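1-carboxybiuret hydrolase subunit AtzE (Pseudomonas sp., PDB 6C62) hydrolyses 1-carboxybiuret to urea-1,3-dicarboxylate and ammonia, a step in the bacterial degradation of atrazine. Local coordinates at residues Arg331-Ser334 against Gly335-Pro339; Asp214-Glu217 against Gly218-Leu221; Arg394-Met397 against Gly398-Thr401; Pro189-Arg193 against Leu194-Gly198. All coordinates share one frame; numbering follows the deposited sequence.

Contact 1 (Arg331-Ser334 against Gly335-Pro339); sequences RFIS and GVLQP
Ile-333 and Leu-337 lie side by side at the C-terminal end of helix 329-336 and point the same way. Ile-333 CG2 meets Leu-337 CD1 at 4.1 Å. Leu-337 CG is anti to its own carbonyl carbon (chi1 -50°), which brings CG to 3.3 Å from Ile-333 O. An alanine in place of Leu-337 would probably leave Ile-333 CG2 without this neighbour within the helix and open a gap beside the Ile-333 carbonyl. That same oxygen takes the Leu-337 N-H at 3.1 Å, nearly along the C=O axis, though bent at the hydrogen (142°). Leu-337 N also makes a weak bond to Ser-334 O at 3.0 Å, where the helix runs out. Just before it in the chain, Gly-335 N donates to Arg-331 O and Val-336 N to Phe-332 O. A water donates to Gln-338 OE1 (2.6 Å) and bonds Ser-334 OG (2.8 Å). Gln-338 NE2 is held by Val-303 O of helix 294-312. Another protein's chain packs an apolar side chain on Ile-333 and an aromatic one on Ser-334. The buried hydroxyl and amide oxygen thus share a water, and polar atoms beside the other chain are not left bare.

Contact 2 (Asp214-Glu217 against Gly218-Leu221); sequences DSVE and GLAL
Ser-215 OG is gripped from two sides. It accepts the Gly-218 N-H at 3.1 Å and donates its own proton to Asp-214 OD1 at 2.9 Å. The hydroxyl sits between its backbone N and carbonyl carbon (chi1 57°), the crowded position, and this turns OG forward to Gly-218 N in the first turn. Asp-214 OD1 is met from above its carboxylate plane, 36° out of it. The same oxygen also bonds Thr-3 OG1, so the acceptor that orients the serine is itself held by the N-terminal part of the chain.

The regular helix bonds follow. Leu-219 N donates to Ser-215 O at 3.3 Å and Ala-220 N to Val-216 O at 3.0 Å. Leu-221 N reaches Glu-217 O at 2.9 Å, the straightest of the three at 165°. Leu-221 CG lies 3.4 Å from Glu-217 O. Val-216 CG2 and Leu-219 CD1 make a looser apolar contact at 4.4 Å, and both side chains lean on Trp-185 of strand 185-188.

The Glu-217 chain bends at chi2 and its OE1 bonds Gln-448 NE2 of helix 437-449, while Gln-448 OE1 takes the Val-216 N-H, so a single amide serves both a side chain and a backbone group of the first turn. Serine at the N-cap, its hydroxyl accepting a first-turn N-H, is the classic N-cap motif. Here it starts helix 216-226 just after strand 208-213 of the central amidase sheet, with two residues between.

Contact 3 (Arg394-Met397 against Gly398-Thr401); sequences RPAM and GLLT
Two flat carbonyl groups, those of Pro-395 and Ala-396, each receive an N-H from above the plane. Gly-398 N donates to Pro-395 O at 3.2 Å, 42° out of the carbonyl plane. Leu-399 N donates to Ala-396 O at 3.1 Å, and this donor stands 63° above the plane. The second bond closes a type I beta turn from Ala-396 to Leu-399, with Met-397 and Gly-398 at its corners. Leu-399 CG is anti to its own carbonyl carbon (chi1 -79°), a turn that brings CG to 3.3 Å from Ala-396 O. Its CD1 touches Ala-396 CB at 4.2 Å. An alanine in place of Leu-399 would probably open a gap beside Ala-396 CB. Further on, a water bridges the bend: it donates to Met-397 O at 2.6 Å and accepts from Leu-400 N at 3.0 Å. The Met-397 side chain packs on Phe-127 and Ile-374. Leu-399 O accepts from Trp-263 NE1, and Leu-400 O from Gln-429 NE2 of strand 426-432. The turn leads from helix 393-396 toward helix 402-407, with Ala-396 resting on Ile-384 and His-391 of the hairpin strands 383-386 and 389-392.

Contact 4 (Pro189-Arg193 against Leu194-Gly198); sequences PTFGR and LSRRG
Phe-191 holds CG anti to its backbone N (chi1 -172°), and Arg-196 bends at chi3 (-46°), which together bring the phenyl ring and the guanidinium within touch. Arg-196 NH1 lies 3.6 Å from Phe-191 CZ and equally near CE1. The two planes stand almost perpendicular, 89° apart, and NH1 approaches the ring obliquely. That nitrogen also donates to the backbone oxygens of His-204 and Asp-207, while Arg-196 NH2 makes a salt bridge to an acidic side chain on the chain of another protein. Held from several directions, Arg-196 is probably left little freedom to turn off the ring.

Thr-190 to Arg-193 form a type II beta turn, closed by Arg-193 N to Thr-190 O at 3.1 Å. It lies in the loop between strands 185-188 and 208-213, neighbours in the central sheet. Gly-192 takes its third position at positive phi, where a side chain would jam against the preceding carbonyl oxygen. A water donates to Thr-190 O at 2.9 Å and accepts from Leu-194 N at 3.1 Å.

Leu-194 crosses the ring of Pro-189 at about a right angle, with CD1 3.8 Å from Pro-189 CG. On its other branch, Leu-194 CD2 meets Arg-193 CG at 4.0 Å. The Arg-193 guanidinium reaches a salt bridge with Glu-437. Further along the chain, Ser-195 OG accepts from Arg-197 N at 3.2 Å in an ST turn, and Asp-230 holds both the hydroxyl and Arg-197 NE.

In the fold
Contacts 1 and 3 touch: Arg-331 NH2 packs on Pro-395 CG at 3.9 Å. Both lie near the active site assigned by similarity. Gly-398 of contact 3 lies about 8 Å from the side chain of Ser-174, the probable acyl-ester nucleophile. The side chain of Arg-331 is about 10 Å from those of Ser-174 and Ser-150. Contact 4 lies at a similar range, with the Pro-189 side chain about 11 Å from that of Ser-174 and the Arg-196 side chain about 12 Å from that of Lys-74. The nearest atoms of contacts 4 and 3 are about 10 Å apart, those of contacts 4 and 2 about 8 Å. Contact 2 lies away from the catalytic residues, its centre 38 Å from that of contact 1.

Contact 1 (Arg331-Ser334 against Gly335-Pro339)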
loop_
_atom_site.group_PDB
_atom_site.type_symbol
_atom_site.label_atom_id
_atom_site.label_comp_id
_atom_site.label_asym_id
_atom_site.label_seq_id
_atom_site.Cartn_x
_atom_site.Cartn_y
_atom_site.Cartn_z
ATOM N N ARG A 331 10.110 -22.032 3.132
ATOM C CA ARG A 331 10.152 -20.779 2.402
ATOM C C ARG A 331 9.115 -19.810 2.936
ATOM O O ARG A 331 9.378 -18.633 3.008
ATOM C CB ARG A 331 9.932 -21.030 0.906
ATOM C CG ARG A 331 10.947 -22.069 0.347
ATOM C CD ARG A 331 10.898 -22.171 -1.156
ATOM N NE ARG A 331 11.203 -20.859 -1.767
ATOM C CZ ARG A 331 10.870 -20.503 -3.003
ATOM N NH1 ARG A 331 10.129 -21.329 -3.744
ATOM N NH2 ARG A 331 11.238 -19.318 -3.473
ATOM N N PHE A 332 7.938 -20.303 3.290
ATOM C CA PHE A 332 6.940 -19.480 3.944
ATOM C C PHE A 332 7.450 -18.972 5.284
ATOM O O PHE A 332 7.291 -17.776 5.602
ATOM C CB PHE A 332 5.578 -20.234 4.138
ATOM C CG PHE A 332 4.698 -20.278 2.929
ATOM C CD1 PHE A 332 4.256 -19.131 2.310
ATOM C CD2 PHE A 332 4.282 -21.468 2.439
ATOM C CE1 PHE A 332 3.391 -19.188 1.211
ATOM C CE2 PHE A 332 3.467 -21.553 1.306
ATOM C CZ PHE A 332 3.002 -20.409 0.706
ATOM N N ILE A 333 8.077 -19.865 6.062
ATOM C CA ILE A 333 8.590 -19.469 7.365
ATOM C C ILE A 333 9.696 -18.398 7.185
ATOM O O ILE A 333 9.673 -17.384 7.871
ATOM C CB ILE A 333 9.080 -20.655 8.183
ATOM C CG1 ILE A 333 7.930 -21.478 8.702
ATOM C CG2 ILE A 333 9.902 -20.208 9.362
ATOM C CD1 ILE A 333 8.332 -22.875 9.232
ATOM N N SER A 334 10.637 -18.622 6.288
ATOM C CA SER A 334 11.629 -17.608 5.978
ATOM C C SER A 334 11.024 -16.271 5.678
ATOM O O SER A 334 11.461 -15.231 6.208
ATOM C CB SER A 334 12.463 -18.040 4.741
ATOM O OG SER A 334 13.530 -17.110 4.546
ATOM N N GLY A 335 9.988 -16.276 4.846
ATOM C CA GLY A 335 9.245 -15.036 4.500
ATOM C C GLY A 335 8.708 -14.299 5.718
ATOM O O GLY A 335 8.817 -13.065 5.811
ATOM N N VAL A 336 8.140 -15.038 6.667
ATOM C CA VAL A 336 7.615 -14.439 7.930
ATOM C C VAL A 336 8.720 -13.801 8.762
ATOM O O VAL A 336 8.477 -12.841 9.483
ATOM C CB VAL A 336 6.915 -15.517 8.772
ATOM C CG1 VAL A 336 6.635 -15.052 10.175
ATOM C CG2 VAL A 336 5.643 -15.957 8.084
ATOM N N LEU A 337 9.942 -14.364 8.698
ATOM C CA LEU A 337 11.068 -13.882 9.505
ATOM C C LEU A 337 11.833 -12.696 8.870
ATOM O O LEU A 337 12.745 -12.167 9.504
ATOM C CB LEU A 337 12.003 -15.022 9.883
ATOM C CG LEU A 337 11.339 -16.254 10.499
ATOM C CD1 LEU A 337 12.379 -17.332 10.922
ATOM C CD2 LEU A 337 10.426 -15.919 11.660
ATOM N N GLN A 338 11.428 -12.242 7.696
ATOM C CA GLN A 338 12.169 -11.204 6.992
ATOM C C GLN A 338 12.022 -9.871 7.726
ATOM O O GLN A 338 10.923 -9.492 8.143
ATOM C CB GLN A 338 11.692 -11.032 5.536
ATOM C CG GLN A 338 12.105 -12.162 4.638
ATOM C CD GLN A 338 11.517 -12.126 3.265
ATOM O OE1 GLN A 338 11.665 -13.080 2.523
ATOM N NE2 GLN A 338 10.895 -11.010 2.884
ATOM N N PRO A 339 13.151 -9.184 7.972
ATOM C CA PRO A 339 13.037 -7.785 8.493
ATOM C C PRO A 339 11.996 -6.912 7.727
ATOM O O PRO A 339 11.898 -6.971 6.530
ATOM C CB PRO A 339 14.451 -7.230 8.297
ATOM C CG PRO A 339 15.354 -8.464 8.383
ATOM C CD PRO A 339 14.553 -9.606 7.791
HETATM O O HOH W 1 12.630 -15.519 2.410
#

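Contact 2 (Asp214-Glu217 against Gly218-Leu221)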
loop_
_atom_site.group_PDB
_atom_site.type_symbol
_atom_site.label_atom_id
_atom_site.label_comp_id
_atom_site.label_asym_id
_atom_site.label_seq_id
_atom_site.Cartn_x
_atom_site.Cartn_y
_atom_site.Cartn_z
ATOM N N ASP A 214 -5.435 -23.199 -26.187
ATOM C CA ASP A 214 -4.914 -23.968 -27.312
ATOM C C ASP A 214 -4.582 -23.135 -28.545
ATOM O O ASP A 214 -4.114 -23.672 -29.561
ATOM C CB ASP A 214 -5.901 -25.062 -27.669
ATOM C CG ASP A 214 -7.197 -24.527 -28.295
ATOM O OD1 ASP A 214 -7.466 -23.273 -28.391
ATOM O OD2 ASP A 214 -7.990 -25.390 -28.678
ATOM N N SER A 215 -4.820 -21.836 -28.470
ATOM C CA SER A 215 -4.624 -20.939 -29.603
ATOM C C SER A 215 -4.672 -19.520 -29.096
ATOM O O SER A 215 -5.230 -19.259 -28.012
ATOM C CB SER A 215 -5.722 -21.112 -30.647
ATOM O OG SER A 215 -6.978 -20.880 -30.034
ATOM N N VAL A 216 -4.115 -18.598 -29.875
ATOM C CA VAL A 216 -4.180 -17.205 -29.476
ATOM C C VAL A 216 -5.620 -16.626 -29.523
ATOM O O VAL A 216 -5.980 -15.757 -28.707
ATOM C CB VAL A 216 -3.091 -16.356 -30.222
ATOM C CG1 VAL A 216 -3.484 -16.125 -31.655
ATOM C CG2 VAL A 216 -2.900 -15.022 -29.460
ATOM N N GLU A 217 -6.463 -17.131 -30.426
ATOM C CA GLU A 217 -7.877 -16.768 -30.469
ATOM C C GLU A 217 -8.561 -17.177 -29.185
ATOM O O GLU A 217 -9.373 -16.438 -28.676
ATOM C CB GLU A 217 -8.641 -17.450 -31.637
ATOM C CG GLU A 217 -8.269 -16.972 -33.017
ATOM C CD GLU A 217 -7.044 -17.685 -33.618
ATOM O OE1 GLU A 217 -6.303 -18.460 -32.931
ATOM O OE2 GLU A 217 -6.792 -17.464 -34.832
ATOM N N GLY A 218 -8.214 -18.375 -28.680
ATOM C CA GLY A 218 -8.707 -18.849 -27.371
ATOM C C GLY A 218 -8.414 -17.869 -26.258
ATOM O O GLY A 218 -9.287 -17.582 -25.449
ATOM N N LEU A 219 -7.160 -17.355 -26.208
ATOM C CA LEU A 219 -6.823 -16.344 -25.235
ATOM C C LEU A 219 -7.707 -15.126 -25.370
ATOM O O LEU A 219 -8.291 -14.654 -24.359
ATOM C CB LEU A 219 -5.375 -15.925 -25.338
ATOM C CG LEU A 219 -4.277 -16.894 -25.041
ATOM C CD1 LEU A 219 -2.974 -16.159 -25.216
ATOM C CD2 LEU A 219 -4.364 -17.556 -23.676
ATOM N N ALA A 220 -7.848 -14.618 -26.598
ATOM C CA ALA A 220 -8.554 -13.344 -26.829
ATOM C C ALA A 220 -10.019 -13.452 -26.483
ATOM O O ALA A 220 -10.581 -12.551 -25.841
ATOM C CB ALA A 220 -8.363 -12.849 -28.267
ATOM N N LEU A 221 -10.635 -14.570 -26.893
ATOM C CA LEU A 221 -12.081 -14.790 -26.640
ATOM C C LEU A 221 -12.353 -14.894 -25.139
ATOM O O LEU A 221 -13.323 -14.324 -24.669
ATOM C CB LEU A 221 -12.613 -16.094 -27.308
ATOM C CG LEU A 221 -12.723 -16.011 -28.831
ATOM C CD1 LEU A 221 -12.722 -17.389 -29.410
ATOM C CD2 LEU A 221 -13.951 -15.280 -29.269
#

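Contact 3 (Arg394-Met397 against Gly398-Thr401)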
loop_
_atom_site.group_PDB
_atom_site.type_symbol
_atom_site.label_atom_id
_atom_site.label_comp_id
_atom_site.label_asym_id
_atom_site.label_seq_id
_atom_site.Cartn_x
_atom_site.Cartn_y
_atom_site.Cartn_z
ATOM N N ARG A 394 13.496 -24.982 -8.430
ATOM C CA ARG A 394 12.177 -24.478 -8.156
ATOM C C ARG A 394 12.096 -22.947 -8.304
ATOM O O ARG A 394 11.387 -22.513 -9.168
ATOM C CB ARG A 394 11.553 -25.064 -6.846
ATOM C CG ARG A 394 11.329 -26.582 -7.012
ATOM C CD ARG A 394 10.579 -27.272 -5.870
ATOM N NE ARG A 394 11.411 -27.302 -4.676
ATOM C CZ ARG A 394 12.362 -28.234 -4.433
ATOM N NH1 ARG A 394 12.598 -29.284 -5.252
ATOM N NH2 ARG A 394 13.100 -28.134 -3.324
ATOM N N PRO A 395 12.915 -22.158 -7.594
ATOM C CA PRO A 395 12.894 -20.685 -7.858
ATOM C C PRO A 395 13.377 -20.268 -9.241
ATOM O O PRO A 395 12.902 -19.292 -9.816
ATOM C CB PRO A 395 13.842 -20.143 -6.822
ATOM C CG PRO A 395 13.788 -21.170 -5.723
ATOM C CD PRO A 395 13.717 -22.489 -6.402
ATOM N N ALA A 396 14.351 -20.993 -9.769
ATOM C CA ALA A 396 14.987 -20.594 -11.039
ATOM C C ALA A 396 14.070 -20.536 -12.239
ATOM O O ALA A 396 14.374 -19.769 -13.174
ATOM C CB ALA A 396 16.129 -21.511 -11.377
ATOM N N MET A 397 13.022 -21.379 -12.273
ATOM C CA MET A 397 12.086 -21.395 -13.405
ATOM C C MET A 397 11.481 -19.990 -13.663
ATOM O O MET A 397 11.064 -19.690 -14.773
ATOM C CB MET A 397 10.965 -22.424 -13.181
ATOM C CG MET A 397 11.344 -23.911 -13.362
ATOM S SD MET A 397 12.078 -24.254 -14.990
ATOM C CE MET A 397 13.752 -24.309 -14.447
ATOM N N GLY A 398 11.412 -19.140 -12.623
ATOM C CA GLY A 398 10.826 -17.775 -12.780
ATOM C C GLY A 398 11.788 -16.617 -12.930
ATOM O O GLY A 398 11.406 -15.450 -12.830
ATOM N N LEU A 399 13.057 -16.914 -13.151
ATOM C CA LEU A 399 14.067 -15.851 -13.299
ATOM C C LEU A 399 13.701 -14.738 -14.327
ATOM O O LEU A 399 14.007 -13.562 -14.120
ATOM C CB LEU A 399 15.427 -16.500 -13.709
ATOM C CG LEU A 399 16.261 -17.163 -12.599
ATOM C CD1 LEU A 399 17.414 -17.955 -13.203
ATOM C CD2 LEU A 399 16.817 -16.185 -11.583
ATOM N N LEU A 400 13.134 -15.145 -15.452
ATOM C CA LEU A 400 12.788 -14.268 -16.557
ATOM C C LEU A 400 11.364 -13.670 -16.466
ATOM O O LEU A 400 11.072 -12.650 -17.087
ATOM C CB LEU A 400 12.913 -15.013 -17.861
ATOM C CG LEU A 400 14.318 -15.611 -18.087
ATOM C CD1 LEU A 400 14.363 -16.522 -19.312
ATOM C CD2 LEU A 400 15.339 -14.488 -18.198
ATOM N N THR A 401 10.499 -14.300 -15.687
ATOM C CA THR A 401 9.111 -13.854 -15.538
ATOM C C THR A 401 8.964 -12.817 -14.413
ATOM O O THR A 401 8.171 -11.865 -14.518
ATOM C CB THR A 401 8.161 -15.041 -15.266
ATOM O OG1 THR A 401 8.690 -15.881 -14.237
ATOM C CG2 THR A 401 8.010 -15.851 -16.470
HETATM O O HOH W 2 11.425 -17.539 -16.198
#

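Contact 4 (Pro189-Arg193 against Leu194-Gly198)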
loop_
_atom_site.group_PDB
_atom_site.type_symbol
_atom_site.label_atom_id
_atom_site.label_comp_id
_atom_site.label_asym_id
_atom_site.label_seq_id
_atom_site.Cartn_x
_atom_site.Cartn_y
_atom_site.Cartn_z
ATOM N N PRO A 189 -2.740 -10.874 -17.965
ATOM C CA PRO A 189 -3.141 -9.522 -18.244
ATOM C C PRO A 189 -2.464 -8.499 -17.317
ATOM O O PRO A 189 -1.656 -8.860 -16.439
ATOM C CB PRO A 189 -4.674 -9.531 -18.024
ATOM C CG PRO A 189 -5.044 -10.982 -17.983
ATOM C CD PRO A 189 -3.839 -11.610 -17.327
ATOM N N THR A 190 -2.724 -7.242 -17.600
ATOM C CA THR A 190 -2.231 -6.136 -16.756
ATOM C C THR A 190 -2.672 -6.365 -15.292
ATOM O O THR A 190 -3.779 -6.814 -15.034
ATOM C CB THR A 190 -2.820 -4.801 -17.212
ATOM O OG1 THR A 190 -2.485 -4.566 -18.591
ATOM C CG2 THR A 190 -2.342 -3.681 -16.360
ATOM N N PHE A 191 -1.814 -6.063 -14.327
ATOM C CA PHE A 191 -2.240 -6.091 -12.936
ATOM C C PHE A 191 -3.465 -5.178 -12.760
ATOM O O PHE A 191 -3.451 -3.997 -13.145
ATOM C CB PHE A 191 -1.110 -5.631 -12.016
ATOM C CG PHE A 191 -1.415 -5.823 -10.559
ATOM C CD1 PHE A 191 -1.259 -7.069 -9.950
ATOM C CD2 PHE A 191 -2.018 -4.823 -9.867
ATOM C CE1 PHE A 191 -1.625 -7.281 -8.638
ATOM C CE2 PHE A 191 -2.432 -5.011 -8.535
ATOM C CZ PHE A 191 -2.238 -6.275 -7.921
ATOM N N GLY A 192 -4.528 -5.708 -12.198
ATOM C CA GLY A 192 -5.772 -4.977 -11.964
ATOM C C GLY A 192 -6.762 -5.005 -13.086
ATOM O O GLY A 192 -7.798 -4.356 -12.978
ATOM N N ARG A 193 -6.501 -5.758 -14.146
ATOM C CA ARG A 193 -7.448 -5.896 -15.229
ATOM C C ARG A 193 -8.643 -6.813 -14.907
ATOM O O ARG A 193 -9.790 -6.482 -15.173
ATOM C CB ARG A 193 -6.697 -6.420 -16.474
ATOM C CG ARG A 193 -7.559 -6.746 -17.667
ATOM C CD ARG A 193 -8.148 -5.535 -18.360
ATOM N NE ARG A 193 -7.149 -4.900 -19.225
ATOM C CZ ARG A 193 -7.406 -3.858 -20.032
ATOM N NH1 ARG A 193 -6.450 -3.373 -20.807
ATOM N NH2 ARG A 193 -8.570 -3.280 -20.023
ATOM N N LEU A 194 -8.323 -8.041 -14.460
ATOM C CA LEU A 194 -9.307 -9.071 -14.237
ATOM C C LEU A 194 -9.561 -9.282 -12.736
ATOM O O LEU A 194 -8.622 -9.371 -11.909
ATOM C CB LEU A 194 -8.881 -10.370 -14.900
ATOM C CG LEU A 194 -8.756 -10.455 -16.384
ATOM C CD1 LEU A 194 -8.560 -11.899 -16.812
ATOM C CD2 LEU A 194 -9.995 -9.912 -17.108
ATOM N N SER A 195 -10.847 -9.352 -12.400
ATOM C CA SER A 195 -11.293 -9.406 -10.990
ATOM C C SER A 195 -10.756 -10.638 -10.292
ATOM O O SER A 195 -10.811 -11.771 -10.847
ATOM C CB SER A 195 -12.799 -9.450 -10.904
ATOM O OG SER A 195 -13.178 -9.641 -9.537
ATOM N N ARG A 196 -10.262 -10.442 -9.101
ATOM C CA ARG A 196 -9.701 -11.545 -8.313
ATOM C C ARG A 196 -10.729 -12.092 -7.298
ATOM O O ARG A 196 -10.422 -12.982 -6.545
ATOM C CB ARG A 196 -8.452 -11.056 -7.557
ATOM C CG ARG A 196 -7.375 -10.664 -8.514
ATOM C CD ARG A 196 -6.049 -10.278 -7.863
ATOM N NE ARG A 196 -6.147 -9.363 -6.723
ATOM C CZ ARG A 196 -5.096 -8.854 -6.094
ATOM N NH1 ARG A 196 -3.844 -9.128 -6.503
ATOM N NH2 ARG A 196 -5.269 -8.063 -5.075
ATOM N N ARG A 197 -11.940 -11.552 -7.308
ATOM C CA ARG A 197 -12.950 -11.914 -6.328
ATOM C C ARG A 197 -13.415 -13.394 -6.458
ATOM O O ARG A 197 -13.682 -13.905 -7.546
ATOM C CB ARG A 197 -14.138 -10.949 -6.458
ATOM C CG ARG A 197 -15.235 -11.249 -5.431
ATOM C CD ARG A 197 -16.125 -10.071 -5.172
ATOM N NE ARG A 197 -16.810 -9.577 -6.380
ATOM C CZ ARG A 197 -18.074 -9.858 -6.714
ATOM N NH1 ARG A 197 -18.791 -10.655 -5.968
ATOM N NH2 ARG A 197 -18.646 -9.284 -7.796
ATOM N N GLY A 198 -13.474 -14.050 -5.301
ATOM C CA GLY A 198 -13.763 -15.476 -5.205
ATOM C C GLY A 198 -12.562 -16.373 -5.517
ATOM O O GLY A 198 -12.770 -17.477 -5.979
HETATM O O HOH W 3 -5.412 -9.100 -14.494
#